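Long-range contacts in restriction endonuclease UbaLAI (Unidentified, PDB 5O63), which cleaves double-stranded DNA as a monomeric Type IIE restriction enzyme, its N-terminal B3 domain, the part in this structure, binding the cognate DNA: residues A[77-82]-A[93-98]; A[97-102]-A[123-128]. All coordinates share one frame; numbering follows the deposited sequence. Where two conformers were deposited one is given.

Contact 1. Residues A[77-82]-A[93-98]; sequences KTLAYK and TRMHGL. With nucleotides of chain C.
Ala80 and Thr93 face each other as an antiparallel hydrogen-bonded pair where strand 89-93 ends against strand 75-84. Ala80 N donates to Thr93 O at 3.1 Å, and Thr93 N returns a bond to Ala80 O. Past this pair the strands part. Arg94 adopts a positive phi (69°) and turns its chain out of the sheet, and a water donating to both Thr78 O and Arg94 O links the two backbones.

The side chains on the Ala80 face serve the DNA. Thr93 OG1 sits between its own backbone N and carbonyl carbon (chi1 65°), which lets it donate to OP2 of DC3 of chain C at 2.7 Å. It also lies 3.3 Å from Ala80 CB, where the small alanine leaves room for hydroxyl and phosphate. Lys82, its chain bent at chi2 and chi3, passes Thr93 at about a right angle and carries NZ to OP1 of the same phosphate, 2.7 Å away; NZ also forms a salt bridge to another phosphate of the bound DNA. One nucleotide back, Arg94 NE gives OP1 of DC2 of chain C a nearly straight bond (165°) from the guanidinium edge. Thr78 O lies 3.5 Å above the guanidinium plane, over its centre, so strand 75-84 backs the flat group while its edge meets the phosphate.

On the Leu79 side, Leu79 CD2 lies 3.4 Å from Arg94 O and packs against CG of Met95, an engineered residue, 4.0 Å away.

The polar side chains thus reach phosphate oxygens rather than bases. With this chemistry the contact is likely to contribute to affinity and to placing the DNA backbone, and probably little to reading its sequence directly.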
ATOM      1  N   LYS A  77      -8.329 -10.020   0.565  1.00 24.95           N
ATOM      2  CA  LYS A  77      -8.165 -10.104  -0.886  1.00 25.52           C
ATOM      3  C   LYS A  77      -6.795 -10.691  -1.193  1.00 27.40           C
ATOM      4  O   LYS A  77      -5.985 -10.954  -0.283  1.00 30.06           O
ATOM      5  CB  LYS A  77      -8.373  -8.725  -1.523  1.00 29.88           C
ATOM      6  CG  LYS A  77      -9.835  -8.302  -1.399  1.00 39.25           C
ATOM      7  CD  LYS A  77     -10.181  -6.934  -2.005  1.00 41.88           C
ATOM      8  CE  LYS A  77     -11.723  -6.853  -2.034  1.00 46.16           C
ATOM      9  NZ  LYS A  77     -12.366  -8.221  -2.173  1.00 51.28           N
ATOM     10  N   THR A  78      -6.566 -10.967  -2.466  1.00 22.85           N
ATOM     11  CA  THR A  78      -5.250 -11.391  -2.942  1.00 22.46           C
ATOM     12  C   THR A  78      -4.724 -10.277  -3.875  1.00 21.44           C
ATOM     13  O   THR A  78      -5.390  -9.894  -4.840  1.00 24.00           O
ATOM     14  CB  THR A  78      -5.290 -12.732  -3.693  1.00 24.96           C
ATOM     15  OG1 THR A  78      -5.728 -13.766  -2.784  1.00 25.93           O
ATOM     16  CG2 THR A  78      -3.909 -13.111  -4.204  1.00 23.35           C
ATOM     17  N   LEU A  79      -3.592  -9.706  -3.510  1.00 20.83           N
ATOM     18  CA  LEU A  79      -2.939  -8.789  -4.438  1.00 18.56           C
ATOM     19  C   LEU A  79      -1.891  -9.509  -5.229  1.00 17.87           C
ATOM     20  O   LEU A  79      -1.353 -10.566  -4.774  1.00 22.21           O
ATOM     21  CB  LEU A  79      -2.286  -7.634  -3.601  1.00 19.18           C
ATOM     22  CG  LEU A  79      -3.319  -6.799  -2.859  1.00 19.43           C
ATOM     23  CD1 LEU A  79      -2.541  -5.661  -2.136  1.00 22.17           C
ATOM     24  CD2 LEU A  79      -4.455  -6.277  -3.767  1.00 23.17           C
ATOM     25  N   ALA A  80      -1.558  -8.950  -6.407  1.00 18.25           N
ATOM     26  CA  ALA A  80      -0.479  -9.511  -7.220  1.00 19.01           C
ATOM     27  C   ALA A  80       0.728  -8.613  -7.162  1.00 22.26           C
ATOM     28  O   ALA A  80       0.603  -7.383  -7.178  1.00 22.19           O
ATOM     29  CB  ALA A  80      -0.912  -9.735  -8.707  1.00 19.90           C
ATOM     30  N   TYR A  81       1.878  -9.237  -7.066  1.00 20.62           N
ATOM     31  CA  TYR A  81       3.174  -8.516  -6.986  1.00 20.34           C
ATOM     32  C   TYR A  81       3.940  -8.923  -8.256  1.00 22.86           C
ATOM     33  O   TYR A  81       4.288 -10.128  -8.458  1.00 21.84           O
ATOM     34  CB  TYR A  81       3.859  -8.917  -5.691  1.00 23.92           C
ATOM     35  CG  TYR A  81       5.195  -8.297  -5.362  1.00 22.74           C
ATOM     36  CD1 TYR A  81       5.604  -7.064  -5.904  1.00 23.96           C
ATOM     37  CD2 TYR A  81       6.037  -8.907  -4.423  1.00 25.56           C
ATOM     38  CE1 TYR A  81       6.830  -6.501  -5.543  1.00 27.73           C
ATOM     39  CE2 TYR A  81       7.258  -8.353  -4.077  1.00 28.16           C
ATOM     40  CZ  TYR A  81       7.639  -7.156  -4.641  1.00 30.19           C
ATOM     41  OH  TYR A  81       8.854  -6.628  -4.283  1.00 29.47           O
ATOM     42  N   LYS A  82       4.113  -7.961  -9.167  1.00 20.12           N
ATOM     43  CA  LYS A  82       4.612  -8.265 -10.503  1.00 19.19           C
ATOM     44  C   LYS A  82       6.039  -7.824 -10.717  1.00 22.18           C
ATOM     45  O   LYS A  82       6.379  -6.697 -10.333  1.00 23.10           O
ATOM     46  CB  LYS A  82       3.724  -7.591 -11.574  1.00 20.18           C
ATOM     47  CG  LYS A  82       2.206  -7.712 -11.327  1.00 18.43           C
ATOM     48  CD  LYS A  82       1.691  -9.178 -11.541  1.00 19.02           C
ATOM     49  CE  LYS A  82       1.861  -9.582 -12.973  1.00 24.21           C
ATOM     50  NZ  LYS A  82       1.278 -10.956 -13.119  1.00 23.16           N
ATOM     51  N   THR A  93      -0.676  -4.979  -8.319  1.00 14.48           N
ATOM     52  CA  THR A  93      -1.927  -4.912  -9.070  1.00 14.92           C
ATOM     53  C   THR A  93      -3.042  -5.702  -8.330  1.00 15.12           C
ATOM     54  O   THR A  93      -2.802  -6.297  -7.254  1.00 16.42           O
ATOM     55  CB  THR A  93      -1.783  -5.521 -10.497  1.00 16.66           C
ATOM     56  OG1 THR A  93      -1.519  -6.936 -10.375  1.00 17.21           O
ATOM     57  CG2 THR A  93      -0.646  -4.907 -11.293  1.00 17.08           C
ATOM     58  N   ARG A  94      -4.260  -5.651  -8.891  1.00 15.37           N
ATOM     59  CA  ARG A  94      -5.511  -6.198  -8.289  1.00 14.99           C
ATOM     60  C   ARG A  94      -5.949  -5.379  -7.057  1.00 14.49           C
ATOM     61  O   ARG A  94      -6.703  -5.846  -6.225  1.00 18.92           O
ATOM     62  CB  ARG A  94      -5.365  -7.735  -7.931  1.00 18.32           C
ATOM     63  CG  ARG A  94      -4.758  -8.583  -9.066  1.00 17.86           C
ATOM     64  CD  ARG A  94      -4.827 -10.058  -8.682  1.00 19.83           C
ATOM     65  NE  ARG A  94      -6.216 -10.471  -8.457  1.00 21.85           N
ATOM     66  CZ  ARG A  94      -6.514 -11.596  -7.783  1.00 21.93           C
ATOM     67  NH1 ARG A  94      -5.537 -12.409  -7.417  1.00 23.37           N
ATOM     68  NH2 ARG A  94      -7.774 -11.894  -7.535  1.00 23.18           N
ATOM     69  N   MET A  95      -5.531  -4.099  -6.966  1.00 15.53           N
ATOM     70  CA  MET A  95      -6.053  -3.256  -5.921  1.00 16.71           C
ATOM     71  C   MET A  95      -7.473  -2.741  -6.146  1.00 17.09           C
ATOM     72  O   MET A  95      -8.097  -2.883  -7.229  1.00 18.64           O
ATOM     73  CB  MET A  95      -5.103  -2.061  -5.722  1.00 18.31           C
ATOM     74  CG  MET A  95      -3.825  -2.549  -5.162  1.00 20.60           C
ATOM     75  SD  MET A  95      -2.565  -1.251  -5.188  1.00 21.22           S
ATOM     76  CE  MET A  95      -2.240  -1.409  -6.946  1.00 26.51           C
ATOM     77  N   HIS A  96      -8.007  -2.219  -5.031  1.00 20.14           N
ATOM     78  CA  HIS A  96      -9.325  -1.574  -5.019  1.00 18.65           C
ATOM     79  C   HIS A  96      -9.534  -0.564  -6.184  1.00 19.98           C
ATOM     80  O   HIS A  96      -8.642   0.219  -6.532  1.00 18.75           O
ATOM     81  CB  HIS A  96      -9.520  -0.880  -3.665  1.00 20.92           C
ATOM     82  CG  HIS A  96     -10.933  -0.526  -3.382  1.00 26.11           C
ATOM     83  ND1 HIS A  96     -11.591   0.491  -4.043  1.00 23.93           N
ATOM     84  CD2 HIS A  96     -11.828  -1.074  -2.515  1.00 24.11           C
ATOM     85  CE1 HIS A  96     -12.825   0.578  -3.563  1.00 26.54           C
ATOM     86  NE2 HIS A  96     -12.990  -0.354  -2.624  1.00 23.93           N
ATOM     87  N   GLY A  97     -10.670  -0.686  -6.846  1.00 22.23           N
ATOM     88  CA  GLY A  97     -10.953   0.145  -8.021  1.00 23.84           C
ATOM     89  C   GLY A  97     -11.057   1.640  -7.761  1.00 22.50           C
ATOM     90  O   GLY A  97     -11.035   2.426  -8.736  1.00 21.30           O
ATOM     91  N   LEU A  98     -11.100   2.063  -6.502  1.00 22.18           N
ATOM     92  CA  LEU A  98     -11.093   3.504  -6.218  1.00 22.12           C
ATOM     93  C   LEU A  98      -9.889   4.116  -6.929  1.00 20.93           C
ATOM     94  O   LEU A  98      -9.947   5.253  -7.401  1.00 22.27           O
ATOM     95  CB  LEU A  98     -11.018   3.798  -4.706  1.00 23.41           C
ATOM     96  CG  LEU A  98     -10.997   5.304  -4.361  1.00 26.75           C
ATOM     97  CD1 LEU A  98     -12.124   6.101  -5.065  1.00 34.59           C
ATOM     98  CD2 LEU A  98     -11.108   5.488  -2.857  1.00 28.64           C
TER
ATOM     99  P    DC C   3      -1.985  -9.184 -13.270  1.00 19.66           P
ATOM    100  OP1  DC C   3      -1.343 -10.411 -12.687  1.00 24.92           O
ATOM    101  OP2  DC C   3      -1.382  -7.891 -12.915  1.00 17.10           O
ATOM    102  O5'  DC C   3      -1.820  -9.355 -14.848  1.00 20.08           O
ATOM    103  C5'  DC C   3      -2.213 -10.650 -15.430  1.00 21.94           C
ATOM    104  C4'  DC C   3      -2.133 -10.552 -16.948  1.00 19.91           C
ATOM    105  O4'  DC C   3      -3.017  -9.524 -17.398  1.00 20.01           O
ATOM    106  C3'  DC C   3      -0.821 -10.159 -17.546  1.00 21.22           C
ATOM    107  O3'  DC C   3       0.066 -11.252 -17.603  1.00 24.71           O
ATOM    108  C2'  DC C   3      -1.230  -9.746 -18.965  1.00 21.23           C
ATOM    109  C1'  DC C   3      -2.541  -9.070 -18.687  1.00 19.10           C
ATOM    110  N1   DC C   3      -2.486  -7.582 -18.648  1.00 20.62           N
ATOM    111  C2   DC C   3      -2.536  -6.907 -19.848  1.00 20.21           C
ATOM    112  O2   DC C   3      -2.489  -7.564 -20.892  1.00 20.39           O
ATOM    113  N3   DC C   3      -2.644  -5.576 -19.831  1.00 19.82           N
ATOM    114  C4   DC C   3      -2.608  -4.880 -18.650  1.00 18.99           C
ATOM    115  N4   DC C   3      -2.724  -3.553 -18.710  1.00 19.31           N
ATOM    116  C5   DC C   3      -2.535  -5.548 -17.379  1.00 18.44           C
ATOM    117  C6   DC C   3      -2.501  -6.921 -17.440  1.00 21.22           C
ATOM    118  P    DC C   2      -8.335  -7.955 -10.632  1.00 18.75           P
ATOM    119  OP1  DC C   2      -8.274  -9.202  -9.797  1.00 20.13           O
ATOM    120  OP2  DC C   2      -8.457  -6.607  -9.969  1.00 19.62           O
ATOM    121  O5'  DC C   2      -7.109  -7.995 -11.606  1.00 17.68           O
ATOM    122  C5'  DC C   2      -6.736  -9.203 -12.288  1.00 16.92           C
ATOM    123  C4'  DC C   2      -5.800  -8.907 -13.439  1.00 17.79           C
ATOM    124  O4'  DC C   2      -6.401  -8.003 -14.377  1.00 17.99           O
ATOM    125  C3'  DC C   2      -4.494  -8.254 -13.008  1.00 16.17           C
ATOM    126  O3'  DC C   2      -3.503  -9.330 -12.981  1.00 17.94           O
ATOM    127  C2'  DC C   2      -4.241  -7.199 -14.120  1.00 17.80           C
ATOM    128  C1'  DC C   2      -5.343  -7.563 -15.161  1.00 18.54           C
ATOM    129  N1   DC C   2      -5.818  -6.417 -15.996  1.00 19.28           N
ATOM    130  C2   DC C   2      -5.888  -6.652 -17.399  1.00 18.99           C
ATOM    131  O2   DC C   2      -5.534  -7.737 -17.834  1.00 20.60           O
ATOM    132  N3   DC C   2      -6.246  -5.652 -18.191  1.00 18.31           N
ATOM    133  C4   DC C   2      -6.694  -4.501 -17.649  1.00 20.69           C
ATOM    134  N4   DC C   2      -7.067  -3.525 -18.512  1.00 20.47           N
ATOM    135  C5   DC C   2      -6.673  -4.241 -16.231  1.00 19.52           C
ATOM    136  C6   DC C   2      -6.246  -5.237 -15.434  1.00 20.22           C
TER
HETATM  137  O   HOH W   1      -7.619  -8.321  -5.024  1.00 27.01           O

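Contact 2. Residues A[97-102]-A[123-128]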
ATOM      1  N   GLY A  97     -10.670  -0.686  -6.846  1.00 22.23           N
ATOM      2  CA  GLY A  97     -10.953   0.145  -8.021  1.00 23.84           C
ATOM      3  C   GLY A  97     -11.057   1.640  -7.761  1.00 22.50           C
ATOM      4  O   GLY A  97     -11.035   2.426  -8.736  1.00 21.30           O
ATOM      5  N   LEU A  98     -11.100   2.063  -6.502  1.00 22.18           N
ATOM      6  CA  LEU A  98     -11.093   3.504  -6.218  1.00 22.12           C
ATOM      7  C   LEU A  98      -9.889   4.116  -6.929  1.00 20.93           C
ATOM      8  O   LEU A  98      -9.947   5.253  -7.401  1.00 22.27           O
ATOM      9  CB  LEU A  98     -11.018   3.798  -4.706  1.00 23.41           C
ATOM     10  CG  LEU A  98     -10.997   5.304  -4.361  1.00 26.75           C
ATOM     11  CD1 LEU A  98     -12.124   6.101  -5.065  1.00 34.59           C
ATOM     12  CD2 LEU A  98     -11.108   5.488  -2.857  1.00 28.64           C
ATOM     13  N   LEU A  99      -8.800   3.366  -7.052  1.00 18.74           N
ATOM     14  CA  LEU A  99      -7.566   4.022  -7.584  1.00 18.73           C
ATOM     15  C   LEU A  99      -7.694   4.333  -9.080  1.00 20.76           C
ATOM     16  O   LEU A  99      -6.911   5.115  -9.627  1.00 21.39           O
ATOM     17  CB  LEU A  99      -6.336   3.156  -7.403  1.00 17.20           C
ATOM     18  CG  LEU A  99      -5.876   2.915  -5.973  1.00 18.74           C
ATOM     19  CD1 LEU A  99      -4.631   2.038  -6.044  1.00 21.15           C
ATOM     20  CD2 LEU A  99      -5.651   4.229  -5.260  1.00 19.97           C
ATOM     21  N   ASN A 100      -8.682   3.736  -9.748  1.00 17.41           N
ATOM     22  CA  ASN A 100      -8.719   3.968 -11.181  1.00 17.39           C
ATOM     23  C   ASN A 100      -9.219   5.381 -11.571  1.00 25.26           C
ATOM     24  O   ASN A 100      -8.932   5.864 -12.690  1.00 30.81           O
ATOM     25  CB  ASN A 100      -9.593   2.875 -11.815  1.00 17.60           C
ATOM     26  CG  ASN A 100      -8.902   1.555 -11.796  1.00 15.90           C
ATOM     27  OD1 ASN A 100      -7.658   1.467 -11.883  1.00 18.84           O
ATOM     28  ND2 ASN A 100      -9.702   0.469 -11.631  1.00 19.32           N
ATOM     29  N   GLU A 101      -9.945   6.036 -10.675  0.57 22.25           N
ATOM     30  CA  GLU A 101     -10.525   7.328 -10.983  0.57 23.87           C
ATOM     31  C   GLU A 101      -9.435   8.390 -10.988  0.57 24.37           C
ATOM     32  O   GLU A 101      -8.829   8.614  -9.969  0.57 24.13           O
ATOM     33  CB  GLU A 101     -11.623   7.667  -9.972  0.57 29.11           C
ATOM     34  CG  GLU A 101     -12.955   6.944 -10.278  0.57 33.35           C
ATOM     35  CD  GLU A 101     -13.767   7.542 -11.419  0.57 36.51           C
ATOM     36  OE1 GLU A 101     -13.526   8.707 -11.794  0.57 37.81           O
ATOM     37  OE2 GLU A 101     -14.685   6.843 -11.936  0.57 37.18           O
ATOM     38  N   ARG A 102      -9.210   9.040 -12.126  1.00 26.02           N
ATOM     39  CA  ARG A 102      -8.041   9.928 -12.296  1.00 25.25           C
ATOM     40  C   ARG A 102      -8.276  11.434 -12.042  1.00 26.44           C
ATOM     41  O   ARG A 102      -7.308  12.195 -12.067  1.00 27.29           O
ATOM     42  CB  ARG A 102      -7.491   9.778 -13.737  1.00 30.67           C
ATOM     43  CG  ARG A 102      -6.883   8.414 -14.050  1.00 31.64           C
ATOM     44  CD  ARG A 102      -5.756   8.072 -13.022  1.00 39.92           C
ATOM     45  NE  ARG A 102      -4.669   7.226 -13.554  1.00 35.41           N
ATOM     46  CZ  ARG A 102      -4.811   6.017 -14.146  1.00 29.93           C
ATOM     47  NH1 ARG A 102      -6.058   5.422 -14.335  1.00 29.04           N
ATOM     48  NH2 ARG A 102      -3.703   5.410 -14.595  1.00 20.50           N
ATOM     49  N   TYR A 123      -0.667  -8.515   5.682  1.00 26.19           N
ATOM     50  CA  TYR A 123      -0.689  -7.212   5.007  1.00 25.73           C
ATOM     51  C   TYR A 123      -2.084  -6.610   5.022  1.00 24.14           C
ATOM     52  O   TYR A 123      -3.086  -7.335   5.047  1.00 25.91           O
ATOM     53  CB  TYR A 123      -0.213  -7.328   3.543  1.00 22.81           C
ATOM     54  CG  TYR A 123       1.271  -7.570   3.447  1.00 27.41           C
ATOM     55  CD1 TYR A 123       2.171  -6.481   3.379  1.00 26.27           C
ATOM     56  CD2 TYR A 123       1.791  -8.850   3.427  1.00 29.83           C
ATOM     57  CE1 TYR A 123       3.535  -6.694   3.295  1.00 28.04           C
ATOM     58  CE2 TYR A 123       3.187  -9.081   3.388  1.00 32.77           C
ATOM     59  CZ  TYR A 123       4.058  -7.982   3.312  1.00 30.00           C
ATOM     60  OH  TYR A 123       5.441  -8.187   3.256  1.00 30.19           O
ATOM     61  N   TYR A 124      -2.108  -5.278   4.955  1.00 23.95           N
ATOM     62  CA  TYR A 124      -3.322  -4.444   4.949  1.00 21.19           C
ATOM     63  C   TYR A 124      -3.170  -3.397   3.882  1.00 22.54           C
ATOM     64  O   TYR A 124      -2.075  -2.909   3.701  1.00 22.80           O
ATOM     65  CB  TYR A 124      -3.509  -3.728   6.267  1.00 21.60           C
ATOM     66  CG  TYR A 124      -3.712  -4.683   7.381  1.00 23.86           C
ATOM     67  CD1 TYR A 124      -4.998  -4.883   7.920  1.00 23.26           C
ATOM     68  CD2 TYR A 124      -2.626  -5.422   7.912  1.00 22.96           C
ATOM     69  CE1 TYR A 124      -5.231  -5.792   8.968  1.00 23.13           C
ATOM     70  CE2 TYR A 124      -2.855  -6.338   8.971  1.00 23.67           C
ATOM     71  CZ  TYR A 124      -4.172  -6.516   9.476  1.00 25.29           C
ATOM     72  OH  TYR A 124      -4.477  -7.403  10.518  1.00 30.27           O
ATOM     73  N   PHE A 125      -4.281  -3.046   3.236  1.00 20.43           N
ATOM     74  CA  PHE A 125      -4.233  -1.995   2.217  1.00 20.09           C
ATOM     75  C   PHE A 125      -5.338  -1.016   2.398  1.00 22.16           C
ATOM     76  O   PHE A 125      -6.492  -1.389   2.588  1.00 23.05           O
ATOM     77  CB  PHE A 125      -4.350  -2.675   0.844  1.00 25.11           C
ATOM     78  CG  PHE A 125      -4.542  -1.738  -0.288  1.00 26.12           C
ATOM     79  CD1 PHE A 125      -5.819  -1.439  -0.751  1.00 28.90           C
ATOM     80  CD2 PHE A 125      -3.437  -1.173  -0.902  1.00 26.95           C
ATOM     81  CE1 PHE A 125      -6.010  -0.554  -1.852  1.00 31.57           C
ATOM     82  CE2 PHE A 125      -3.594  -0.278  -2.009  1.00 27.27           C
ATOM     83  CZ  PHE A 125      -4.884   0.029  -2.476  1.00 28.92           C
ATOM     84  N   ASP A 126      -5.026   0.279   2.242  1.00 19.45           N
ATOM     85  CA  ASP A 126      -6.000   1.357   2.313  1.00 17.38           C
ATOM     86  C   ASP A 126      -5.649   2.350   1.198  1.00 18.39           C
ATOM     87  O   ASP A 126      -4.525   2.380   0.744  1.00 18.76           O
ATOM     88  CB  ASP A 126      -5.933   2.025   3.675  1.00 21.76           C
ATOM     89  CG  ASP A 126      -7.131   2.923   4.000  1.00 23.24           C
ATOM     90  OD1 ASP A 126      -8.104   3.008   3.239  1.00 23.43           O
ATOM     91  OD2 ASP A 126      -7.143   3.474   5.125  1.00 23.40           O
ATOM     92  N   CYS A 127      -6.644   3.087   0.732  1.00 18.41           N
ATOM     93  CA  CYS A 127      -6.349   4.092  -0.292  1.00 23.99           C
ATOM     94  C   CYS A 127      -7.389   5.157  -0.319  1.00 25.19           C
ATOM     95  O   CYS A 127      -8.480   5.019   0.240  1.00 23.43           O
ATOM     96  CB  CYS A 127      -6.212   3.462  -1.639  1.00 22.59           C
ATOM     97  SG  CYS A 127      -7.786   2.869  -2.276  1.00 26.81           S
ATOM     98  N   ALA A 128      -7.038   6.262  -0.962  1.00 19.13           N
ATOM     99  CA  ALA A 128      -7.822   7.453  -0.879  1.00 19.78           C
ATOM    100  C   ALA A 128      -7.516   8.398  -2.023  1.00 17.83           C
ATOM    101  O   ALA A 128      -6.479   8.316  -2.644  1.00 20.59           O
ATOM    102  CB  ALA A 128      -7.555   8.168   0.469  1.00 22.41           C
TER
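Leu99 and Cys127 make the tightest packing between the 3-10 turn of 97-100 and strand 121-128, with Leu99 CD2 3.7 Å from Cys127 CB. The other branch of Leu99, CD1, meets the rim of the Phe125 ring at CZ, near the ring plane and 4.1 Å away. One leucine thereby spans two residues on the same face of the strand, its branched end fitting between a thiol and an aromatic edge. Leu98 adds its CB, 4.1 Å from Cys127 SG, and its CD2 lies alongside the end of the strand near Ala128 CA. Cys127 is small enough to admit both leucines: with chi1 at 70°, SG touches both, Leu98 CB and Leu99 CD2 standing at about a right angle as seen from the sulfur. Shortening Leu99 to an alanine removes both methyl branches and would probably open a gap beside Cys127 and leave Phe125 CZ without the CD1 methyl that meets it.

Behind this first shell, the bond from Asn100 N to Gly97 O, at 2.9 Å, closes the turn and presents the consecutive leucines to the strand. Leu99 O is held by Arg107, and Asn100 OD1 accepts from Ser35 N, tying the turn to neighbouring loops. On the strand side, Phe125 packs edge-to-face with Phe111 of the adjacent strand 108-116, while Asp126 makes a salt bridge to Arg135 and a hydrogen bond to Tyr7.

The loop joining strand 89-93 to strand 108-116 thus packs on strand 121-128, consistent with sealing the hydrophobic interior of the open beta-barrel (pseudobarrel) fold of B3 domains.

How the contacts relate
Contacts 1 and 2 are successive steps of one chain path: the segment leaving strand 89-93 in contact 1 runs into the 3-10 turn of contact 2, and both share Gly97 and Leu98. Their centres lie 9 Å apart. They also touch directly, for Met95 SD is 3.5 Å from Phe125 CE2 and His96 CB is 4.0 Å from Phe125 CE1, so the Phe125 ring packs against both parts of the loop. Their roles differ. Contact 1 grips phosphates of the DNA, whereas contact 2, with its nearest atom about 7 Å from the nucleic acid, lies in the domain interior and joins the same loop to the sheet.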